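Trichomaglin (Trichosanthes lepiniana, PDB 1SGL) is an S-like ribonuclease of the T2 family that probably cleaves single-stranded RNA. Local coordinates at residues 26-31 with 96-101; 43-48 with 117-122; 128-133 with 187-192. All blocks are in the same frame, centred on the assembly; numbering follows the deposited sequence.

Contact 1 of 3, residues 26-31 with 96-101. With SO4 (sulfate ion), chain B.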
loop_
_atom_site.group_PDB
_atom_site.type_symbol
_atom_site.label_atom_id
_atom_site.label_comp_id
_atom_site.label_asym_id
_atom_site.label_seq_id
_atom_site.Cartn_x
_atom_site.Cartn_y
_atom_site.Cartn_z
ATOM N N CYS A 26 15.000 9.785 8.556
ATOM C CA CYS A 26 15.806 9.947 7.363
ATOM C C CYS A 26 14.893 10.458 6.269
ATOM O O CYS A 26 13.675 10.480 6.432
ATOM C CB CYS A 26 16.404 8.607 6.952
ATOM S SG CYS A 26 15.149 7.299 6.814
ATOM N N PRO A 27 15.469 10.877 5.136
ATOM C CA PRO A 27 14.668 11.391 4.021
ATOM C C PRO A 27 13.596 10.413 3.533
ATOM O O PRO A 27 13.825 9.208 3.482
ATOM C CB PRO A 27 15.717 11.673 2.949
ATOM C CG PRO A 27 16.943 12.050 3.778
ATOM C CD PRO A 27 16.915 11.008 4.857
ATOM N N TYR A 28 12.432 10.954 3.181
ATOM C CA TYR A 28 11.303 10.186 2.654
ATOM C C TYR A 28 10.620 9.266 3.657
ATOM O O TYR A 28 9.683 8.558 3.301
ATOM C CB TYR A 28 11.741 9.351 1.436
ATOM C CG TYR A 28 12.421 10.145 0.339
ATOM C CD1 TYR A 28 13.791 10.013 0.102
ATOM C CD2 TYR A 28 11.701 11.048 -0.442
ATOM C CE1 TYR A 28 14.425 10.757 -0.882
ATOM C CE2 TYR A 28 12.324 11.800 -1.429
ATOM C CZ TYR A 28 13.686 11.651 -1.645
ATOM O OH TYR A 28 14.306 12.400 -2.616
ATOM N N ASN A 29 11.081 9.278 4.904
ATOM C CA ASN A 29 10.511 8.409 5.926
ATOM C C ASN A 29 9.129 8.860 6.376
ATOM O O ASN A 29 8.930 10.020 6.723
ATOM C CB ASN A 29 11.430 8.340 7.147
ATOM C CG ASN A 29 11.125 7.149 8.031
ATOM O OD1 ASN A 29 11.642 6.056 7.812
ATOM N ND2 ASN A 29 10.267 7.348 9.023
ATOM N N GLY A 30 8.184 7.924 6.387
ATOM C CA GLY A 30 6.823 8.236 6.788
ATOM C C GLY A 30 6.568 8.301 8.286
ATOM O O GLY A 30 5.466 8.638 8.703
ATOM N N CYS A 31 7.570 7.982 9.099
ATOM C CA CYS A 31 7.409 8.026 10.551
ATOM C C CYS A 31 7.794 9.383 11.147
ATOM O O CYS A 31 7.676 9.589 12.353
ATOM C CB CYS A 31 8.269 6.951 11.219
ATOM S SG CYS A 31 8.034 5.271 10.573
ATOM N N ILE A 96 14.805 3.853 -4.663
ATOM C CA ILE A 96 13.873 4.358 -3.666
ATOM C C ILE A 96 12.598 3.560 -3.919
ATOM O O ILE A 96 12.367 3.098 -5.039
ATOM C CB ILE A 96 13.563 5.854 -3.864
ATOM C CG1 ILE A 96 13.266 6.126 -5.339
ATOM C CG2 ILE A 96 14.719 6.696 -3.364
ATOM C CD1 ILE A 96 12.874 7.550 -5.633
ATOM N N LEU A 97 11.782 3.408 -2.885
ATOM C CA LEU A 97 10.536 2.659 -2.967
ATOM C C LEU A 97 9.777 2.827 -4.283
ATOM O O LEU A 97 9.478 1.840 -4.950
ATOM C CB LEU A 97 9.625 3.038 -1.799
ATOM C CG LEU A 97 8.294 2.288 -1.701
ATOM C CD1 LEU A 97 8.547 0.798 -1.448
ATOM C CD2 LEU A 97 7.460 2.890 -0.580
ATOM N N TRP A 98 9.476 4.064 -4.663
ATOM C CA TRP A 98 8.737 4.312 -5.897
ATOM C C TRP A 98 9.400 3.653 -7.101
ATOM O O TRP A 98 8.721 3.093 -7.968
ATOM C CB TRP A 98 8.603 5.815 -6.161
ATOM C CG TRP A 98 8.203 6.614 -4.960
ATOM C CD1 TRP A 98 7.385 6.214 -3.937
ATOM C CD2 TRP A 98 8.608 7.950 -4.648
ATOM N NE1 TRP A 98 7.264 7.216 -3.008
ATOM C CE2 TRP A 98 8.003 8.294 -3.418
ATOM C CE3 TRP A 98 9.423 8.893 -5.290
ATOM C CZ2 TRP A 98 8.191 9.543 -2.814
ATOM C CZ3 TRP A 98 9.608 10.137 -4.688
ATOM C CH2 TRP A 98 8.995 10.447 -3.464
ATOM N N GLY A 99 10.727 3.728 -7.147
ATOM C CA GLY A 99 11.467 3.144 -8.248
ATOM C C GLY A 99 11.391 1.633 -8.240
ATOM O O GLY A 99 11.113 1.015 -9.270
ATOM N N GLN A 100 11.645 1.038 -7.077
ATOM C CA GLN A 100 11.600 -0.405 -6.939
ATOM C C GLN A 100 10.229 -0.964 -7.322
ATOM O O GLN A 100 10.145 -1.961 -8.045
ATOM C CB GLN A 100 11.914 -0.820 -5.509
ATOM C CG GLN A 100 11.783 -2.316 -5.300
ATOM C CD GLN A 100 11.190 -2.657 -3.958
ATOM O OE1 GLN A 100 10.142 -2.134 -3.587
ATOM N NE2 GLN A 100 11.855 -3.536 -3.217
ATOM N N GLN A 101 9.162 -0.324 -6.841
ATOM C CA GLN A 101 7.810 -0.784 -7.148
ATOM C C GLN A 101 7.538 -0.711 -8.634
ATOM O O GLN A 101 6.956 -1.632 -9.213
ATOM C CB GLN A 101 6.763 0.036 -6.393
ATOM C CG GLN A 101 6.717 -0.280 -4.914
ATOM C CD GLN A 101 6.367 -1.733 -4.657
ATOM O OE1 GLN A 101 5.319 -2.206 -5.076
ATOM N NE2 GLN A 101 7.249 -2.445 -3.973
HETATM S S SO4 B . 7.286 -5.985 -2.764
HETATM O O1 SO4 B . 7.964 -7.239 -2.386
HETATM O O2 SO4 B . 7.730 -5.589 -4.113
HETATM O O3 SO4 B . 7.641 -4.934 -1.799
HETATM O O4 SO4 B . 5.821 -6.176 -2.757
#
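Tyr28 meets Trp98 from an unexpected backbone setting: it takes the third position of a type II turn from Cys26 to Asn29, with a positive phi of 69°, a place where glycine is the common choice. Pro27 precedes it in the turn, and the turn is closed by the bond from Asn29 N to Cys26 O. From there the phenol brings its CD2-CE2 side up to the CH2 corner of the indole: Tyr28 CD2 and Tyr28 CE2 each lie 4.1 Å from Trp98 CH2. The two ring planes stand 77° apart with the Tyr28 ring and the six-membered ring of Trp98 centred 5.7 Å from each other, an oblique aromatic contact. Trp98 reaches out with CG beside its backbone N (chi1 -45°), while its NE1 is held by Trp79 O and its ring is packed by Phe72, Leu75 and Val76 of helix 72-78. Trp98 lies in the first turn of helix 97-106, which by family resemblance carries the second histidine motif of T2 ribonucleases, with His105 in it. The 26-31 loop is tied down separately, through disulfides Cys26-Cys84 and Cys31-Cys19. Further along the helix, Gln101 bends at chi2 and gives NE2 to Gln100 OE1 at 2.9 Å, from above that carbonyl's plane. The same NE2 donates to sulfate O2 at 3.2 Å and, weakly, to sulfate O3, so the Gln100 carbonyl and a bound anion, probably from the crystallisation liquor, set how this amide is turned.

Contact 2 of 3, residues 43-48 with 117-122; sequences HGLRPE and WNYFKK. With SO4 (sulfate ion), chain B; SO4 (sulfate ion), chain D.
The hydroxyl of Tyr119 donates to Leu45 O, with 2.8 Å between Tyr119 OH and the carbonyl oxygen, arriving in the carbonyl plane on a lone pair (C=O...donor angle 132°). Leu45 O in turn sits at the edge of the tyrosine ring, near its plane. Tyr119 can reach the strand because its CG is anti to the backbone N (chi1 179°), which carries the ring away from helix 116-129 and across to strand 40-47. Beside the polar bond the two side chains slide past each other in opposite directions, with Leu45 CB 4.0 Å from Tyr119 CE1 and Leu45 CD2 alongside the same ring carbon. So a buried backbone oxygen is satisfied by a phenol whose flank is packed with leucine.

Arg46 points away from the helix, and its extended chain puts NH2 3.2 Å from O4 of one sulfate (chain D), with a weak second bond to O2; Lys167 and Ser180 also hold this anion. His43 NE2 meets O3 of the other sulfate (chain B) at 2.8 Å, almost straight at 172° and in the ring plane, and His105 and Gln101 also bond to that anion. A classic beta bulge, His43 and Gly44 both facing Ala11, shapes the strand here. The HGLRP run corresponds to the HGLWP motif of T2 ribonucleases, with Arg46 where tryptophan is usual, and a sulfate between His43 and His105 is consistent with the phosphate position of their active site.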
loop_
_atom_site.group_PDB
_atom_site.type_symbol
_atom_site.label_atom_id
_atom_site.label_comp_id
_atom_site.label_asym_id
_atom_site.label_seq_id
_atom_site.Cartn_x
_atom_site.Cartn_y
_atom_site.Cartn_z
ATOM N N HIS A 43 1.899 1.182 -0.531
ATOM C CA HIS A 43 3.149 0.449 -0.599
ATOM C C HIS A 43 3.409 0.221 -2.091
ATOM O O HIS A 43 4.523 0.418 -2.566
ATOM C CB HIS A 43 3.082 -0.902 0.107
ATOM C CG HIS A 43 4.348 -1.687 -0.026
ATOM N ND1 HIS A 43 5.494 -1.370 0.673
ATOM C CD2 HIS A 43 4.687 -2.697 -0.863
ATOM C CE1 HIS A 43 6.486 -2.146 0.269
ATOM N NE2 HIS A 43 6.023 -2.959 -0.663
ATOM N N GLY A 44 2.371 -0.181 -2.827
ATOM C CA GLY A 44 2.521 -0.409 -4.258
ATOM C C GLY A 44 1.356 -1.110 -4.946
ATOM O O GLY A 44 0.477 -1.686 -4.295
ATOM N N LEU A 45 1.352 -1.043 -6.274
ATOM C CA LEU A 45 0.334 -1.670 -7.105
ATOM C C LEU A 45 1.038 -2.774 -7.897
ATOM O O LEU A 45 2.145 -2.569 -8.397
ATOM C CB LEU A 45 -0.254 -0.649 -8.078
ATOM C CG LEU A 45 -1.310 -1.179 -9.055
ATOM C CD1 LEU A 45 -2.648 -1.313 -8.335
ATOM C CD2 LEU A 45 -1.444 -0.238 -10.234
ATOM N N ARG A 46 0.414 -3.940 -8.021
ATOM C CA ARG A 46 1.051 -5.023 -8.759
ATOM C C ARG A 46 0.056 -6.013 -9.344
ATOM O O ARG A 46 -1.069 -6.130 -8.861
ATOM C CB ARG A 46 2.024 -5.777 -7.851
ATOM C CG ARG A 46 1.355 -6.629 -6.784
ATOM C CD ARG A 46 2.383 -7.347 -5.931
ATOM N NE ARG A 46 1.811 -8.465 -5.173
ATOM C CZ ARG A 46 1.195 -8.352 -3.999
ATOM N NH1 ARG A 46 1.056 -7.165 -3.419
ATOM N NH2 ARG A 46 0.735 -9.436 -3.394
ATOM N N PRO A 47 0.457 -6.721 -10.413
ATOM C CA PRO A 47 -0.410 -7.715 -11.058
ATOM C C PRO A 47 -0.490 -8.912 -10.119
ATOM O O PRO A 47 0.509 -9.274 -9.502
ATOM C CB PRO A 47 0.346 -8.070 -12.340
ATOM C CG PRO A 47 1.218 -6.846 -12.597
ATOM C CD PRO A 47 1.678 -6.491 -11.208
ATOM N N GLU A 48 -1.665 -9.519 -9.996
ATOM C CA GLU A 48 -1.810 -10.683 -9.129
ATOM C C GLU A 48 -1.529 -11.966 -9.913
ATOM O O GLU A 48 -2.312 -12.362 -10.773
ATOM C CB GLU A 48 -3.220 -10.724 -8.533
ATOM C CG GLU A 48 -3.516 -11.975 -7.716
ATOM C CD GLU A 48 -4.830 -11.882 -6.951
ATOM O OE1 GLU A 48 -5.844 -11.465 -7.543
ATOM O OE2 GLU A 48 -4.848 -12.236 -5.755
ATOM N N TRP A 117 4.748 7.298 -15.692
ATOM C CA TRP A 117 3.701 8.279 -15.473
ATOM C C TRP A 117 2.343 7.668 -15.162
ATOM O O TRP A 117 1.742 7.956 -14.127
ATOM C CB TRP A 117 3.567 9.184 -16.691
ATOM C CG TRP A 117 2.890 10.453 -16.358
ATOM C CD1 TRP A 117 3.399 11.476 -15.612
ATOM C CD2 TRP A 117 1.561 10.834 -16.718
ATOM N NE1 TRP A 117 2.465 12.474 -15.485
ATOM C CE2 TRP A 117 1.327 12.107 -16.154
ATOM C CE3 TRP A 117 0.542 10.223 -17.460
ATOM C CZ2 TRP A 117 0.110 12.786 -16.309
ATOM C CZ3 TRP A 117 -0.671 10.898 -17.616
ATOM C CH2 TRP A 117 -0.874 12.168 -17.040
ATOM N N ASN A 118 1.868 6.831 -16.076
ATOM C CA ASN A 118 0.581 6.171 -15.942
ATOM C C ASN A 118 0.531 5.263 -14.713
ATOM O O ASN A 118 -0.518 5.107 -14.098
ATOM C CB ASN A 118 0.289 5.370 -17.215
ATOM C CG ASN A 118 -1.106 4.783 -17.231
ATOM O OD1 ASN A 118 -2.092 5.478 -16.975
ATOM N ND2 ASN A 118 -1.200 3.495 -17.544
ATOM N N TYR A 119 1.665 4.669 -14.360
ATOM C CA TYR A 119 1.720 3.794 -13.199
ATOM C C TYR A 119 1.434 4.586 -11.918
ATOM O O TYR A 119 0.560 4.216 -11.136
ATOM C CB TYR A 119 3.088 3.125 -13.098
ATOM C CG TYR A 119 3.242 2.220 -11.896
ATOM C CD1 TYR A 119 2.504 1.037 -11.779
ATOM C CD2 TYR A 119 4.133 2.546 -10.873
ATOM C CE1 TYR A 119 2.658 0.199 -10.664
ATOM C CE2 TYR A 119 4.295 1.729 -9.770
ATOM C CZ TYR A 119 3.560 0.556 -9.665
ATOM O OH TYR A 119 3.752 -0.246 -8.559
ATOM N N PHE A 120 2.160 5.678 -11.708
ATOM C CA PHE A 120 1.945 6.490 -10.518
ATOM C C PHE A 120 0.600 7.192 -10.555
ATOM O O PHE A 120 -0.073 7.304 -9.534
ATOM C CB PHE A 120 3.079 7.503 -10.351
ATOM C CG PHE A 120 4.402 6.862 -10.093
ATOM C CD1 PHE A 120 4.603 6.104 -8.943
ATOM C CD2 PHE A 120 5.426 6.943 -11.027
ATOM C CE1 PHE A 120 5.802 5.428 -8.730
ATOM C CE2 PHE A 120 6.633 6.271 -10.824
ATOM C CZ PHE A 120 6.819 5.512 -9.675
ATOM N N LYS A 121 0.208 7.656 -11.735
ATOM C CA LYS A 121 -1.071 8.333 -11.885
ATOM C C LYS A 121 -2.217 7.397 -11.508
ATOM O O LYS A 121 -3.104 7.769 -10.745
ATOM C CB LYS A 121 -1.262 8.787 -13.325
ATOM C CG LYS A 121 -2.601 9.437 -13.585
ATOM C CD LYS A 121 -2.724 9.831 -15.048
ATOM C CE LYS A 121 -4.040 10.542 -15.319
ATOM N NZ LYS A 121 -4.158 10.951 -16.747
ATOM N N LYS A 122 -2.193 6.183 -12.047
ATOM C CA LYS A 122 -3.245 5.209 -11.768
ATOM C C LYS A 122 -3.254 4.765 -10.311
ATOM O O LYS A 122 -4.309 4.631 -9.698
ATOM C CB LYS A 122 -3.086 3.971 -12.647
ATOM C CG LYS A 122 -4.416 3.387 -13.066
ATOM C CD LYS A 122 -5.081 4.332 -14.060
ATOM C CE LYS A 122 -6.570 4.080 -14.177
ATOM N NZ LYS A 122 -7.266 4.402 -12.901
HETATM S S SO4 B . 7.286 -5.985 -2.764
HETATM O O1 SO4 B . 7.964 -7.239 -2.386
HETATM O O2 SO4 B . 7.730 -5.589 -4.113
HETATM O O3 SO4 B . 7.641 -4.934 -1.799
HETATM O O4 SO4 B . 5.821 -6.176 -2.757
HETATM S S SO4 D . -0.796 -9.682 -0.016
HETATM O O1 SO4 D . 0.555 -10.017 0.477
HETATM O O2 SO4 D . -0.822 -8.279 -0.483
HETATM O O3 SO4 D . -1.758 -9.858 1.091
HETATM O O4 SO4 D . -1.150 -10.576 -1.137
#

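Contact 3 of 3, residues 128-133 with 187-192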
loop_
_atom_site.group_PDB
_atom_site.type_symbol
_atom_site.label_atom_id
_atom_site.label_comp_id
_atom_site.label_asym_id
_atom_site.label_seq_id
_atom_site.Cartn_x
_atom_site.Cartn_y
_atom_site.Cartn_z
ATOM N N MET A 128 -7.019 7.492 -3.913
ATOM C CA MET A 128 -7.903 8.602 -3.576
ATOM C C MET A 128 -9.372 8.314 -3.836
ATOM O O MET A 128 -10.221 8.688 -3.033
ATOM C CB MET A 128 -7.480 9.874 -4.329
ATOM C CG MET A 128 -6.092 10.384 -3.929
ATOM S SD MET A 128 -5.542 11.870 -4.823
ATOM C CE MET A 128 -5.382 11.230 -6.490
ATOM N N LYS A 129 -9.669 7.633 -4.939
ATOM C CA LYS A 129 -11.049 7.317 -5.283
ATOM C C LYS A 129 -11.695 6.294 -4.340
ATOM O O LYS A 129 -12.867 6.425 -3.990
ATOM C CB LYS A 129 -11.140 6.806 -6.721
ATOM C CG LYS A 129 -12.570 6.579 -7.170
ATOM C CD LYS A 129 -12.658 6.119 -8.611
ATOM C CE LYS A 129 -14.123 5.986 -9.032
ATOM N NZ LYS A 129 -14.281 5.414 -10.400
ATOM N N TYR A 130 -10.937 5.276 -3.949
ATOM C CA TYR A 130 -11.434 4.249 -3.038
ATOM C C TYR A 130 -10.621 4.388 -1.760
ATOM O O TYR A 130 -9.885 3.489 -1.371
ATOM C CB TYR A 130 -11.241 2.859 -3.651
ATOM C CG TYR A 130 -11.932 2.698 -4.989
ATOM C CD1 TYR A 130 -11.203 2.661 -6.172
ATOM C CD2 TYR A 130 -13.323 2.604 -5.069
ATOM C CE1 TYR A 130 -11.832 2.533 -7.403
ATOM C CE2 TYR A 130 -13.966 2.476 -6.302
ATOM C CZ TYR A 130 -13.211 2.440 -7.459
ATOM O OH TYR A 130 -13.832 2.304 -8.673
ATOM N N ASN A 131 -10.775 5.531 -1.103
ATOM C CA ASN A 131 -10.012 5.830 0.095
ATOM C C ASN A 131 -10.436 5.103 1.369
ATOM O O ASN A 131 -11.453 5.435 1.988
ATOM C CB ASN A 131 -10.019 7.336 0.338
ATOM C CG ASN A 131 -8.928 7.766 1.278
ATOM O OD1 ASN A 131 -8.836 7.279 2.403
ATOM N ND2 ASN A 131 -8.079 8.680 0.821
ATOM N N VAL A 132 -9.624 4.135 1.778
ATOM C CA VAL A 132 -9.929 3.379 2.974
ATOM C C VAL A 132 -9.820 4.227 4.240
ATOM O O VAL A 132 -10.578 4.016 5.180
ATOM C CB VAL A 132 -9.023 2.132 3.103
ATOM C CG1 VAL A 132 -9.172 1.260 1.855
ATOM C CG2 VAL A 132 -7.574 2.551 3.294
ATOM N N ASP A 133 -8.898 5.189 4.270
ATOM C CA ASP A 133 -8.753 6.019 5.463
ATOM C C ASP A 133 -10.055 6.766 5.764
ATOM O O ASP A 133 -10.505 6.814 6.916
ATOM C CB ASP A 133 -7.600 7.012 5.301
ATOM C CG ASP A 133 -6.243 6.323 5.233
ATOM O OD1 ASP A 133 -5.917 5.542 6.151
ATOM O OD2 ASP A 133 -5.504 6.563 4.255
ATOM N N PHE A 187 -9.917 -1.736 -13.678
ATOM C CA PHE A 187 -9.752 -1.010 -12.434
ATOM C C PHE A 187 -11.014 -0.849 -11.611
ATOM O O PHE A 187 -11.182 0.141 -10.913
ATOM C CB PHE A 187 -9.110 0.346 -12.720
ATOM C CG PHE A 187 -7.711 0.234 -13.252
ATOM C CD1 PHE A 187 -6.667 -0.152 -12.418
ATOM C CD2 PHE A 187 -7.448 0.438 -14.601
ATOM C CE1 PHE A 187 -5.378 -0.339 -12.922
ATOM C CE2 PHE A 187 -6.160 0.256 -15.116
ATOM C CZ PHE A 187 -5.125 -0.135 -14.274
ATOM N N LYS A 188 -11.915 -1.817 -11.715
ATOM C CA LYS A 188 -13.121 -1.797 -10.903
ATOM C C LYS A 188 -12.828 -2.735 -9.735
ATOM O O LYS A 188 -12.165 -3.762 -9.907
ATOM C CB LYS A 188 -14.334 -2.306 -11.688
ATOM C CG LYS A 188 -15.057 -1.225 -12.481
ATOM C CD LYS A 188 -14.148 -0.563 -13.506
ATOM C CE LYS A 188 -14.835 0.638 -14.157
ATOM N NZ LYS A 188 -13.977 1.292 -15.188
ATOM N N PRO A 189 -13.308 -2.392 -8.533
ATOM C CA PRO A 189 -13.071 -3.236 -7.355
ATOM C C PRO A 189 -13.618 -4.655 -7.483
ATOM O O PRO A 189 -14.673 -4.885 -8.069
ATOM C CB PRO A 189 -13.748 -2.453 -6.229
ATOM C CG PRO A 189 -13.585 -1.015 -6.685
ATOM C CD PRO A 189 -13.939 -1.118 -8.148
ATOM N N ARG A 190 -12.877 -5.597 -6.913
ATOM C CA ARG A 190 -13.235 -7.007 -6.922
ATOM C C ARG A 190 -12.843 -7.598 -5.573
ATOM O O ARG A 190 -11.817 -7.223 -5.003
ATOM C CB ARG A 190 -12.466 -7.729 -8.036
ATOM C CG ARG A 190 -12.987 -7.441 -9.425
ATOM C CD ARG A 190 -14.338 -8.114 -9.631
ATOM N NE ARG A 190 -14.907 -7.845 -10.946
ATOM C CZ ARG A 190 -15.551 -6.730 -11.267
ATOM N NH1 ARG A 190 -15.712 -5.776 -10.364
ATOM N NH2 ARG A 190 -16.032 -6.568 -12.494
ATOM N N ASP A 191 -13.645 -8.518 -5.054
ATOM C CA ASP A 191 -13.308 -9.129 -3.776
ATOM C C ASP A 191 -11.935 -9.781 -3.885
ATOM O O ASP A 191 -11.613 -10.398 -4.903
ATOM C CB ASP A 191 -14.296 -10.233 -3.389
ATOM C CG ASP A 191 -15.704 -9.730 -3.184
ATOM O OD1 ASP A 191 -15.895 -8.635 -2.618
ATOM O OD2 ASP A 191 -16.632 -10.459 -3.583
ATOM N N CYS A 192 -11.131 -9.645 -2.838
ATOM C CA CYS A 192 -9.826 -10.283 -2.809
ATOM C C CYS A 192 -10.052 -11.690 -2.246
ATOM O O CYS A 192 -11.050 -11.944 -1.562
ATOM C CB CYS A 192 -8.874 -9.554 -1.868
ATOM S SG CYS A 192 -8.160 -7.956 -2.373
#
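Helix 116-129 gives out at Tyr130, whose CA lies 8.8 Å from the CA of Pro189, and the chain turns here into the next helix. Its ring, set with CG beside the backbone N (chi1 -58°), faces the proline in a CH-pi contact. Pro189 CG is 3.8 Å from the centroid of the Tyr130 ring and only 22° off the normal. It is displaced toward the CE2-CZ edge, with Pro189 CG 3.5 Å from Tyr130 CE2. Pro189 CD sits equally close to the phenol oxygen, Tyr130 OH, at 3.5 Å. Lys129 CG covers the opposite face, so the ring is sandwiched between aliphatic groups. With an alanine here the ring would be gone, and Pro189 CG and CD would probably lose their aromatic partner, opening a gap between the helix junction and the strand. The contact thus joins the link between two helices of this alpha+beta fold to the short edge strand 189-190, which pairs weakly with strand 176-184 and is followed by the Cys182-Cys192 disulfide. Next in line, Arg190 NH1 bonds back to Pro189 O at 2.7 Å; on the junction side, Asn131 caps helix 132-139 through OD1 to Lys134 N.

In the fold
Contacts 1 and 2 meet at the probable active site: their centres are 15 Å apart, Gln101 CG packs 3.3 Å from His43 O, and both reach the same sulfate, which His105 also binds. Phe120 of helix 116-129 presses against helix 97-106 as well, its CZ 3.5 Å from Trp98 O. Contact 3 lies beyond contact 2, 13 Å between centres, on the far part of helix 116-129; the two touch where Lys122 CE comes 3.8 Å from Phe187 CD2 in a cation-pi pair. Contacts 1 and 3 fall on opposite sides of the chain's centre, 23 Å apart between centres with nearest atoms about 12 Å away, and contact 2 touches both.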